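Local coordinates for protein putative 4-Hydroxy-2-oxoglutarate aldolase / 2-dehydro-3-deoxyphosphogluconate aldolase (PDB 3LM7) that is of unknown function but belongs to the KDGP aldolase family, a group of putative aldolases built on the TIM-barrel fold, at residues G127-S132 and V145-A150; G118-T123 and V162-M167; Q97-V102 and A152-M157; A182-G187 and A211-V216; L68-G73 and V90-V95. All coordinates share one frame; numbering follows the deposited sequence.

Contact 1: residues G127-S132 and V145-A150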
# COMPACT_ATOMS: atom_id res chain seq x y z
N GLY A 127 12.32 11.53 15.73
CA GLY A 127 11.78 12.47 14.75
C GLY A 127 12.76 13.20 13.83
O GLY A 127 12.32 13.96 12.93
N TYR A 128 14.05 12.97 14.02
CA TYR A 128 15.12 13.70 13.28
C TYR A 128 16.13 12.71 12.69
O TYR A 128 16.60 11.82 13.40
CB TYR A 128 15.86 14.73 14.20
CG TYR A 128 14.87 15.80 14.60
CD1 TYR A 128 14.66 16.94 13.81
CD2 TYR A 128 14.05 15.60 15.73
CE1 TYR A 128 13.65 17.89 14.17
CE2 TYR A 128 13.03 16.51 16.07
CZ TYR A 128 12.85 17.64 15.32
OH TYR A 128 11.87 18.49 15.76
N VAL A 129 16.48 12.89 11.40
CA VAL A 129 17.34 11.98 10.73
C VAL A 129 18.50 12.71 10.00
O VAL A 129 18.35 13.89 9.60
CB VAL A 129 16.58 11.17 9.65
CG1 VAL A 129 15.76 10.02 10.26
CG2 VAL A 129 15.75 12.14 8.65
N LYS A 130 19.61 12.01 9.83
CA LYS A 130 20.80 12.61 9.15
C LYS A 130 20.73 12.22 7.68
O LYS A 130 20.46 11.05 7.35
CB LYS A 130 22.03 12.02 9.77
CG LYS A 130 23.31 12.30 8.98
CD LYS A 130 24.52 11.69 9.78
CE LYS A 130 25.74 11.59 8.87
NZ LYS A 130 27.00 11.33 9.69
N ILE A 131 20.87 13.21 6.82
CA ILE A 131 20.68 13.01 5.37
C ILE A 131 21.91 13.34 4.57
O ILE A 131 21.90 13.18 3.36
CB ILE A 131 19.43 13.81 4.75
CG1 ILE A 131 19.62 15.34 4.96
CG2 ILE A 131 18.14 13.49 5.52
CD1 ILE A 131 18.56 16.19 4.22
N SER A 132 22.98 13.80 5.23
CA SER A 132 24.24 14.11 4.56
C SER A 132 25.06 12.80 4.44
O SER A 132 26.14 12.68 5.05
CB SER A 132 25.04 15.16 5.38
OG SER A 132 25.04 14.74 6.78
N VAL A 145 17.41 16.67 9.88
CA VAL A 145 16.16 17.28 9.42
C VAL A 145 15.02 16.45 9.93
O VAL A 145 15.19 15.32 10.37
CB VAL A 145 16.10 17.43 7.87
CG1 VAL A 145 17.36 18.08 7.29
CG2 VAL A 145 15.84 16.00 7.18
N PRO A 146 13.82 17.01 9.87
CA PRO A 146 12.68 16.25 10.36
C PRO A 146 12.42 15.05 9.46
O PRO A 146 12.62 15.13 8.25
CB PRO A 146 11.51 17.27 10.26
CG PRO A 146 12.23 18.67 10.36
CD PRO A 146 13.58 18.46 9.69
N VAL A 147 11.97 13.95 10.05
CA VAL A 147 11.65 12.74 9.26
C VAL A 147 10.71 13.06 8.09
O VAL A 147 10.99 12.61 6.94
CB VAL A 147 11.11 11.58 10.17
CG1 VAL A 147 10.57 10.39 9.32
CG2 VAL A 147 12.26 11.15 11.17
N THR A 148 9.60 13.76 8.37
CA THR A 148 8.62 14.04 7.32
C THR A 148 9.26 14.83 6.18
O THR A 148 8.98 14.62 4.93
CB THR A 148 7.41 14.81 7.89
OG1 THR A 148 7.88 15.95 8.70
CG2 THR A 148 6.55 13.80 8.71
N THR A 149 10.10 15.77 6.57
CA THR A 149 10.80 16.57 5.53
C THR A 149 11.76 15.69 4.73
O THR A 149 11.79 15.82 3.51
CB THR A 149 11.56 17.75 6.18
OG1 THR A 149 10.62 18.46 7.03
CG2 THR A 149 12.11 18.72 5.05
N ALA A 150 12.52 14.78 5.37
CA ALA A 150 13.43 13.87 4.61
C ALA A 150 12.64 13.00 3.68
O ALA A 150 13.06 12.81 2.53
CB ALA A 150 14.30 12.97 5.57
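Val129 and Val145 form an antiparallel hydrogen-bonded pair, Val129 N to Val145 O and Val145 N to Val129 O both spanning 2.9 Å, and Tyr128 with Pro146 is the next, non-hydrogen-bonded pair. One residue further on, Val147 N gives its hydrogen to Gly127 O at 2.9 Å, from above the carbonyl plane. Because Pro146 is the N-cap of helix 147-156, this bond ties the first turn of the helix to the end of the strand pair. Val129 and Val145 share a face. Val129 lays CG2 on Ala150 CB, 3.5 Å away, and sets CG1 against Val147 CG2 at 3.8 Å. Ile131 holds CG1 between its backbone N and carbonyl carbon (chi1 61°), which leaves CG2 for Val145 CG2 at 3.8 Å and for Ala150 CB, while CD1 reaches Val145 CG1; the Ile131 and Val145 side chains cross at about a right angle. Tyr128 leaves the pair on a more exposed side, its CE1 coming within 4.1 Å of Pro146 CG. On the barrel side, Ile120 packs on Val129 and Ile131; Phe178 and Val179 of helix 173-185 cover Val147. This is a short two-stranded antiparallel ribbon inserted between strand 115-120 and helix 147-156 of the barrel.

Contact 2: residues G118-T123 and V162-M167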
# COMPACT_ATOMS: atom_id res chain seq x y z
N GLY A 118 16.93 5.35 -0.22
CA GLY A 118 17.81 6.48 0.03
C GLY A 118 18.26 6.31 1.49
O GLY A 118 17.43 6.24 2.38
N LEU A 119 19.57 6.29 1.69
CA LEU A 119 20.13 6.02 3.02
C LEU A 119 20.09 7.29 3.87
O LEU A 119 20.66 8.33 3.47
CB LEU A 119 21.61 5.56 2.89
CG LEU A 119 22.21 4.85 4.14
CD1 LEU A 119 23.55 4.07 3.72
CD2 LEU A 119 22.52 5.88 5.22
N ILE A 120 19.39 7.20 5.00
CA ILE A 120 19.33 8.22 6.00
C ILE A 120 19.47 7.52 7.36
O ILE A 120 19.23 6.27 7.47
CB ILE A 120 17.99 9.04 5.97
CG1 ILE A 120 16.81 8.18 6.44
CG2 ILE A 120 17.75 9.68 4.55
CD1 ILE A 120 15.42 8.96 6.42
N SER A 121 19.89 8.29 8.38
CA SER A 121 20.50 7.62 9.53
C SER A 121 19.94 8.15 10.86
O SER A 121 19.59 9.32 10.98
CB SER A 121 22.05 7.79 9.47
OG SER A 121 22.55 7.28 8.21
N PRO A 122 19.92 7.28 11.89
CA PRO A 122 19.61 7.64 13.27
C PRO A 122 20.48 8.81 13.77
O PRO A 122 21.61 8.98 13.31
CB PRO A 122 19.98 6.36 14.06
CG PRO A 122 19.81 5.28 13.15
CD PRO A 122 20.23 5.84 11.78
N THR A 123 19.93 9.60 14.66
CA THR A 123 20.62 10.74 15.23
C THR A 123 20.65 10.68 16.74
O THR A 123 21.25 11.53 17.36
CB THR A 123 19.88 12.06 14.88
OG1 THR A 123 18.54 11.97 15.34
CG2 THR A 123 19.90 12.36 13.36
N VAL A 162 12.83 4.63 2.27
CA VAL A 162 13.90 5.04 3.17
C VAL A 162 14.72 3.79 3.52
O VAL A 162 14.12 2.78 3.94
CB VAL A 162 13.26 5.56 4.50
CG1 VAL A 162 14.28 5.57 5.73
CG2 VAL A 162 12.55 6.92 4.25
N LYS A 163 16.06 3.86 3.37
CA LYS A 163 16.87 2.82 3.98
C LYS A 163 17.36 3.43 5.32
O LYS A 163 17.96 4.49 5.31
CB LYS A 163 18.09 2.50 3.12
CG LYS A 163 18.94 1.47 3.90
CD LYS A 163 20.36 1.32 3.37
CE LYS A 163 20.43 -0.05 2.71
NZ LYS A 163 21.67 -0.09 1.84
N PHE A 164 16.94 2.88 6.45
CA PHE A 164 17.25 3.47 7.72
C PHE A 164 18.42 2.67 8.25
O PHE A 164 18.24 1.52 8.63
CB PHE A 164 16.05 3.36 8.64
CG PHE A 164 16.14 4.20 9.91
CD1 PHE A 164 16.37 5.55 9.86
CD2 PHE A 164 15.95 3.60 11.15
CE1 PHE A 164 16.41 6.31 11.03
CE2 PHE A 164 16.00 4.39 12.37
CZ PHE A 164 16.20 5.69 12.29
N PHE A 165 19.58 3.31 8.31
CA PHE A 165 20.82 2.60 8.54
C PHE A 165 21.80 3.56 9.18
O PHE A 165 21.84 4.72 8.77
CB PHE A 165 21.40 2.15 7.18
CG PHE A 165 22.76 1.53 7.29
CD1 PHE A 165 22.90 0.21 7.69
CD2 PHE A 165 23.91 2.29 6.97
CE1 PHE A 165 24.20 -0.38 7.80
CE2 PHE A 165 25.17 1.75 7.04
CZ PHE A 165 25.33 0.39 7.48
N PRO A 166 22.65 3.10 10.09
CA PRO A 166 22.76 1.76 10.73
C PRO A 166 21.78 1.65 11.90
O PRO A 166 21.73 2.52 12.80
CB PRO A 166 24.22 1.71 11.23
CG PRO A 166 24.43 3.26 11.71
CD PRO A 166 23.76 4.01 10.49
N MSE A 167 20.89 0.68 11.85
CA MSE A 167 20.00 0.53 13.00
C MSE A 167 20.58 -0.04 14.26
O MSE A 167 19.99 0.15 15.35
CB MSE A 167 18.83 -0.34 12.62
CG MSE A 167 17.81 0.59 12.19
SE MSE A 167 16.30 -0.32 11.62
CE MSE A 167 15.65 -1.35 13.10
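Ile120 holds CG1 between its backbone N and carbonyl carbon (chi1 70°), which carries CD1 to within 3.6 Å of Val162 CG1, and Phe164, its CG anti to the backbone N (chi1 -168°), swings its ring toward the chain after Ile120. The two segments are adjacent parallel strands of the TIM-barrel sheet, their short axes inclined at 38°. The backbone bonds alternate between them: Lys163 N to Gly118 O is 2.9 Å, Ile120 N to Lys163 O is 3.1 Å, and Phe165 N to Ile120 O, also 3.1 Å, continues the series. Ile120, Val162 and Phe164 lie on the face that meets helices 147-156 and 173-185. Leu119 and Lys163 are on the other face, where Leu119 CG touches the aliphatic CD of Lys163 before that chain bends at chi3 and leads NZ away to Asn96. Leu119 CD1 also meets Phe165 CD2 at 3.7 Å. The cis peptide bond between Phe165 and Pro166 places Pro166 CB over the centre of the Phe165 ring. Pro122 CD lies over one face of the Phe164 ring, toward its rim, and Pro122 CG makes an off-centre CH-pi contact, 4.2 Å from the centroid. Next to it, Ser121 points OG beside its own backbone N and donates to Phe165 O at 2.7 Å, nearly in line with the carbonyl bond.

Contact 3: residues Q97-V102 and A152-M157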
# COMPACT_ATOMS: atom_id res chain seq x y z
N GLN A 97 20.82 3.33 -2.69
CA GLN A 97 21.53 4.60 -2.88
C GLN A 97 21.73 5.35 -1.56
O GLN A 97 21.01 5.13 -0.60
CB GLN A 97 20.80 5.57 -3.87
CG GLN A 97 21.28 5.45 -5.36
CD GLN A 97 22.75 5.82 -5.51
OE1 GLN A 97 23.39 6.27 -4.55
NE2 GLN A 97 23.31 5.52 -6.66
N VAL A 98 22.69 6.31 -1.56
CA VAL A 98 22.77 7.33 -0.51
C VAL A 98 21.85 8.50 -0.89
O VAL A 98 21.40 8.60 -2.02
CB VAL A 98 24.23 7.79 -0.25
CG1 VAL A 98 25.01 6.55 0.27
CG2 VAL A 98 24.87 8.43 -1.49
N PHE A 99 21.57 9.37 0.07
CA PHE A 99 20.50 10.35 -0.10
C PHE A 99 20.79 11.18 -1.36
O PHE A 99 19.85 11.51 -2.13
CB PHE A 99 20.47 11.22 1.19
CG PHE A 99 19.41 12.29 1.20
CD1 PHE A 99 18.17 12.02 1.75
CD2 PHE A 99 19.67 13.57 0.64
CE1 PHE A 99 17.14 13.02 1.76
CE2 PHE A 99 18.66 14.56 0.62
CZ PHE A 99 17.40 14.28 1.22
N THR A 100 22.07 11.48 -1.61
CA THR A 100 22.43 12.43 -2.67
C THR A 100 22.57 11.71 -4.01
O THR A 100 22.93 12.31 -5.01
CB THR A 100 23.81 13.07 -2.33
OG1 THR A 100 24.75 12.02 -1.94
CG2 THR A 100 23.66 14.03 -1.16
N GLY A 101 22.31 10.41 -4.04
CA GLY A 101 22.39 9.64 -5.27
C GLY A 101 21.04 9.18 -5.80
O GLY A 101 20.96 8.67 -6.95
N VAL A 102 19.96 9.44 -5.05
CA VAL A 102 18.61 8.96 -5.45
C VAL A 102 18.10 9.60 -6.75
O VAL A 102 17.59 8.90 -7.63
CB VAL A 102 17.64 9.28 -4.34
CG1 VAL A 102 16.13 9.13 -4.81
CG2 VAL A 102 17.92 8.43 -3.11
N ALA A 152 9.73 13.73 2.28
CA ALA A 152 9.27 14.55 1.15
C ALA A 152 10.43 14.83 0.16
O ALA A 152 10.23 14.90 -1.06
CB ALA A 152 8.66 15.90 1.67
N MSE A 153 11.63 15.08 0.69
CA MSE A 153 12.81 15.31 -0.22
C MSE A 153 13.12 14.04 -1.04
O MSE A 153 13.39 14.13 -2.26
CB MSE A 153 14.06 15.75 0.58
CG MSE A 153 13.83 17.09 1.21
SE MSE A 153 15.29 17.64 2.39
CE MSE A 153 16.59 18.08 1.02
N LEU A 154 13.10 12.86 -0.40
CA LEU A 154 13.28 11.58 -1.14
C LEU A 154 12.24 11.44 -2.26
O LEU A 154 12.61 11.14 -3.42
CB LEU A 154 13.18 10.41 -0.16
CG LEU A 154 14.45 10.28 0.72
CD1 LEU A 154 14.29 9.24 1.78
CD2 LEU A 154 15.74 9.92 -0.10
N LYS A 155 10.96 11.74 -1.94
CA LYS A 155 9.92 11.69 -2.99
C LYS A 155 10.22 12.68 -4.11
O LYS A 155 10.12 12.32 -5.32
CB LYS A 155 8.53 12.02 -2.43
CG LYS A 155 7.91 10.94 -1.46
CD LYS A 155 6.50 11.48 -1.00
CE LYS A 155 5.69 10.46 -0.24
NZ LYS A 155 4.54 11.19 0.33
N ASP A 156 10.59 13.90 -3.74
CA ASP A 156 10.92 14.93 -4.74
C ASP A 156 12.07 14.46 -5.62
O ASP A 156 12.19 14.88 -6.80
CB ASP A 156 11.36 16.24 -4.05
CG ASP A 156 10.21 17.01 -3.43
OD1 ASP A 156 9.07 16.84 -3.91
OD2 ASP A 156 10.47 17.84 -2.51
N MSE A 157 12.96 13.66 -5.06
CA MSE A 157 14.11 13.15 -5.85
C MSE A 157 13.82 11.86 -6.64
O MSE A 157 14.66 11.42 -7.36
CB MSE A 157 15.36 13.02 -4.95
CG MSE A 157 15.82 14.43 -4.49
SE MSE A 157 17.34 14.41 -3.32
CE MSE A 157 16.90 13.00 -2.16
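Phe99 is met by Met153, Leu154 and Met157, around the C-terminal part of helix 147-156. Met157 (selenomethionine) sets its CE over one face of the ring, 3.7 Å from the centroid and 15° off the normal, because its chain bends at chi3. Its selenium lies obliquely to the same ring, a Met-aromatic contact. At the edge, near the ring plane, Met153 CB meets Phe99 CZ at 3.7 Å, and the selenium of Met153 makes a second, more distant Met-aromatic contact. Leu154 CD2 approaches Phe99 CD1 obliquely, also at 3.7 Å. Val102 flanks this group, its CG2 4.0 Å from Leu154 CD2 and its CG1 4.0 Å from Met157 CB. Phe99 reaches the helix because CG is anti to its backbone N (chi1 -180°); further out, Thr133 OG1 holds its backbone N. Just before it, Gln97 OE1 accepts from Val98 N at 3.1 Å in the carbonyl plane, on a lone pair. Ser80 and Ser105 bind the same amide. The contact is an apolar seam between the strand-to-helix loop 97-101, with the start of helix 102-109, and the end of helix 147-156, on the outer, helical layer of the TIM barrel.

Contact 4: residues A182-G187 and A211-V216. With K (potassium ion), chain E.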
# COMPACT_ATOMS: atom_id res chain seq x y z
N ALA A 182 5.78 7.58 10.26
CA ALA A 182 5.85 8.65 9.27
C ALA A 182 5.79 8.07 7.82
O ALA A 182 5.07 8.62 6.92
CB ALA A 182 7.16 9.50 9.52
N CYS A 183 6.44 6.93 7.59
CA CYS A 183 6.33 6.31 6.25
C CYS A 183 4.87 5.89 5.99
O CYS A 183 4.39 6.07 4.91
CB CYS A 183 7.21 5.05 6.14
SG CYS A 183 9.05 5.50 6.01
N ALA A 184 4.26 5.22 6.96
CA ALA A 184 2.84 4.79 6.82
C ALA A 184 2.00 6.03 6.53
O ALA A 184 1.12 6.00 5.65
CB ALA A 184 2.36 4.08 8.14
N ALA A 185 2.21 7.09 7.29
CA ALA A 185 1.37 8.31 7.08
C ALA A 185 1.49 8.87 5.66
O ALA A 185 0.53 9.41 5.10
CB ALA A 185 1.78 9.43 8.12
N THR A 186 2.71 8.81 5.10
CA THR A 186 3.00 9.49 3.84
C THR A 186 2.95 8.51 2.68
O THR A 186 3.33 8.89 1.59
CB THR A 186 4.44 10.14 3.86
OG1 THR A 186 5.43 9.14 4.19
CG2 THR A 186 4.52 11.25 4.95
N GLY A 187 2.56 7.25 2.92
CA GLY A 187 2.55 6.27 1.81
C GLY A 187 3.94 5.88 1.31
O GLY A 187 4.10 5.46 0.18
N ALA A 211 2.76 -0.13 12.29
CA ALA A 211 2.69 1.29 11.85
C ALA A 211 1.84 1.47 10.58
O ALA A 211 1.17 2.53 10.41
CB ALA A 211 4.12 1.87 11.65
N GLY A 212 1.79 0.45 9.74
CA GLY A 212 0.97 0.49 8.52
C GLY A 212 1.84 0.70 7.26
O GLY A 212 1.34 1.03 6.18
N VAL A 213 3.17 0.51 7.38
CA VAL A 213 4.03 0.66 6.20
C VAL A 213 3.61 -0.33 5.07
O VAL A 213 3.53 -1.53 5.31
CB VAL A 213 5.53 0.52 6.52
CG1 VAL A 213 6.38 0.76 5.27
CG2 VAL A 213 5.93 1.48 7.64
N THR A 214 3.36 0.20 3.87
CA THR A 214 2.82 -0.56 2.76
C THR A 214 3.80 -1.61 2.19
O THR A 214 3.37 -2.74 1.87
CB THR A 214 2.35 0.38 1.68
OG1 THR A 214 1.35 1.22 2.30
CG2 THR A 214 1.61 -0.41 0.59
N LYS A 215 5.06 -1.22 2.03
CA LYS A 215 6.09 -2.18 1.60
C LYS A 215 7.26 -2.08 2.52
O LYS A 215 7.79 -0.95 2.78
CB LYS A 215 6.57 -1.82 0.19
CG LYS A 215 5.39 -1.77 -0.87
CD LYS A 215 5.05 -3.07 -1.40
CE LYS A 215 4.10 -3.02 -2.60
NZ LYS A 215 2.73 -2.79 -2.11
N VAL A 216 7.73 -3.23 2.97
CA VAL A 216 8.86 -3.29 3.88
C VAL A 216 9.90 -4.20 3.28
O VAL A 216 9.56 -5.29 2.83
CB VAL A 216 8.45 -3.85 5.29
CG1 VAL A 216 9.64 -3.72 6.25
CG2 VAL A 216 7.21 -3.07 5.80
K K E . -0.15 4.15 12.04
O HOH W 1 3.61 3.06 3.48
O HOH W 2 0.95 6.52 10.65
O HOH W 3 -1.38 6.29 13.85
O HOH W 4 0.89 3.17 14.47
O HOH W 5 -1.39 1.68 13.07
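Ala184 and Cys183 point their CB atoms from the last turn of helix 173-185 toward the chain that leaves helix 201-211. The methyl of Ala184 lies on bare backbone, 3.0 Å from Ala211 O, a tight approach, and 3.5 Å from the C atom of Gly212, whose positive phi belongs to the helix end. Beside it, with CG1 anti to its backbone N (chi1 -177°), Val213 presents CG2 to the helix, 4.1 Å from Cys183 CB and 4.4 Å from Ala184 CB. Polar linkage between the segments runs through a water, which accepts from Thr214 N at 2.9 Å and makes a weak bond to Cys183 O. Both helices finish in Schellman motifs, with Gly187 and Gly212 as the C-prime residues at phi 69° and 104°. In the last turn of the first helix, Ala182 O takes bonds from opposite faces of its plane, from Thr186 N and from Thr186 OG1, the latter at 2.8 Å. Ala211 O, already against Ala184, also binds the potassium ion at 2.6 Å; four waters and Ala211 O of the second subunit complete the set of ligands. Arg14 of the second subunit bonds to Ala185 O, and Asp210 of the second subunit packs on Ala185. Two neighbouring barrel helices, each ended by a Schellman motif with glycine at C-prime, thus finish side by side at a potassium site shared across the dimer interface.

Contact 5: residues L68-G73 and V90-V95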
# COMPACT_ATOMS: atom_id res chain seq x y z
N LEU A 68 17.22 -8.76 -8.34
CA LEU A 68 18.55 -8.29 -8.08
C LEU A 68 18.45 -6.93 -7.37
O LEU A 68 17.63 -6.10 -7.75
CB LEU A 68 19.27 -8.12 -9.44
CG LEU A 68 20.63 -7.39 -9.43
CD1 LEU A 68 21.69 -8.11 -8.70
CD2 LEU A 68 21.09 -7.17 -10.91
N SER A 69 19.29 -6.73 -6.34
CA SER A 69 19.44 -5.44 -5.66
C SER A 69 20.87 -4.99 -5.92
O SER A 69 21.84 -5.66 -5.46
CB SER A 69 19.27 -5.66 -4.15
OG SER A 69 19.49 -4.44 -3.48
N VAL A 70 21.05 -3.89 -6.64
CA VAL A 70 22.41 -3.34 -6.87
C VAL A 70 22.93 -2.65 -5.57
O VAL A 70 22.27 -1.73 -5.09
CB VAL A 70 22.39 -2.32 -8.03
CG1 VAL A 70 23.82 -1.74 -8.21
CG2 VAL A 70 21.85 -3.05 -9.28
N GLY A 71 24.05 -3.15 -5.02
CA GLY A 71 24.58 -2.61 -3.78
C GLY A 71 25.70 -1.61 -3.93
O GLY A 71 26.52 -1.69 -4.84
N LEU A 72 25.74 -0.64 -3.02
CA LEU A 72 26.95 0.18 -2.87
C LEU A 72 28.11 -0.66 -2.25
O LEU A 72 29.19 -0.65 -2.76
CB LEU A 72 26.65 1.38 -1.94
CG LEU A 72 25.52 2.32 -2.43
CD1 LEU A 72 24.79 2.94 -1.21
CD2 LEU A 72 26.06 3.38 -3.42
N GLY A 73 27.82 -1.44 -1.23
CA GLY A 73 28.87 -2.15 -0.48
C GLY A 73 28.86 -1.51 0.91
O GLY A 73 29.54 -0.47 1.16
N VAL A 90 21.60 -2.22 -16.15
CA VAL A 90 21.08 -3.50 -15.68
C VAL A 90 19.55 -3.53 -15.59
O VAL A 90 18.95 -4.59 -15.81
CB VAL A 90 21.71 -3.86 -14.32
CG1 VAL A 90 20.99 -5.09 -13.69
CG2 VAL A 90 23.21 -4.12 -14.52
N GLN A 91 18.93 -2.43 -15.18
CA GLN A 91 17.48 -2.36 -14.91
C GLN A 91 17.03 -3.44 -13.95
O GLN A 91 16.15 -4.28 -14.30
CB GLN A 91 16.69 -2.47 -16.24
CG GLN A 91 17.04 -1.34 -17.21
CD GLN A 91 16.29 -0.06 -16.82
OE1 GLN A 91 15.09 -0.07 -16.63
NE2 GLN A 91 17.02 1.06 -16.74
N PRO A 92 17.55 -3.41 -12.72
CA PRO A 92 17.18 -4.38 -11.71
C PRO A 92 15.85 -4.05 -11.08
O PRO A 92 15.19 -3.03 -11.45
CB PRO A 92 18.29 -4.20 -10.65
CG PRO A 92 18.44 -2.67 -10.61
CD PRO A 92 18.37 -2.32 -12.14
N GLN A 93 15.45 -4.88 -10.09
CA GLN A 93 14.25 -4.60 -9.30
C GLN A 93 14.51 -3.59 -8.19
O GLN A 93 13.58 -2.94 -7.73
CB GLN A 93 13.67 -5.87 -8.67
CG GLN A 93 12.89 -6.68 -9.77
CD GLN A 93 12.49 -8.06 -9.25
OE1 GLN A 93 12.64 -8.35 -8.06
NE2 GLN A 93 12.01 -8.95 -10.16
N HIS A 94 15.76 -3.42 -7.82
CA HIS A 94 16.07 -2.66 -6.60
C HIS A 94 17.45 -2.04 -6.67
O HIS A 94 18.41 -2.70 -7.16
CB HIS A 94 16.03 -3.63 -5.38
CG HIS A 94 16.18 -2.91 -4.07
ND1 HIS A 94 17.39 -2.75 -3.45
CD2 HIS A 94 15.26 -2.31 -3.27
CE1 HIS A 94 17.21 -2.11 -2.30
NE2 HIS A 94 15.93 -1.82 -2.18
N VAL A 95 17.58 -0.81 -6.13
CA VAL A 95 18.87 -0.13 -6.15
C VAL A 95 19.10 0.47 -4.76
O VAL A 95 18.18 1.11 -4.23
CB VAL A 95 18.84 1.06 -7.17
CG1 VAL A 95 20.12 1.98 -7.10
CG2 VAL A 95 18.59 0.53 -8.65
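Ser69 and His94 pair as neighbours on parallel strands, followed by Val70 with Val95, and the helix 80-90 between them makes this a beta-alpha-beta unit of the TIM barrel. Of the backbone hydrogen bonds, Val70 N to His94 O is the firm one, at 2.9 Å with 159° at the hydrogen. Leu68 O is approached by two donors, Gln93 N at 3.4 Å and His94 N at 3.3 Å, both bonds weak, where the chain turns into the strand. A CA-H...O contact from Ser69 to His94 O supplements them. Apolar contacts gather on the side of the helices. Leu68 CD2 presses on Val90 CG1 at 3.5 Å, tighter than usual for carbons, with the side chains crossing at about a right angle. Pro92, in the loop before strand 94-95, sets CB 4.1 Å from Leu68 CD2 and CG 3.7 Å from Val70 CG2. Met57 of helix 50-63 covers Leu68, Val70 and Val90 from outside. Polar side chains meet on the opposite face of the sheet. There His94 NE2 bonds to Glu191, further round the barrel, and Ser69 OG to Asn18. Ser69 OG and His94 CG both lie anti to their backbone N (chi1 177° and -173°). The ring's rotation is then fixed by a second bond at its edge, a 2.7 Å hydrogen bond between Ser69 OG and His94 ND1 in which either may be the donor.

Following the chain from the N terminus, contact 5 is met first and closes the short loop around helix 80-90, joining strands 68-71 and 94-95. Contact 3 then opens at 97-102, contact 2 at 118-123 and contact 1 at 127-132. Contact 1 closes first, at 145-150, so its loop lies within those of both others; contact 3 closes next, on the same helix 147-156, and contact 2 last, on strand 161-164, so contacts 2 and 3 cross. Ile131 packs on Phe99, and Lys130 N probably bonds to Ser121 O, joining all three. Contact 4 follows in series, linking helix ends at the dimer interface; Lys155 NZ probably bonds to Thr186 O, tying it to contact 3.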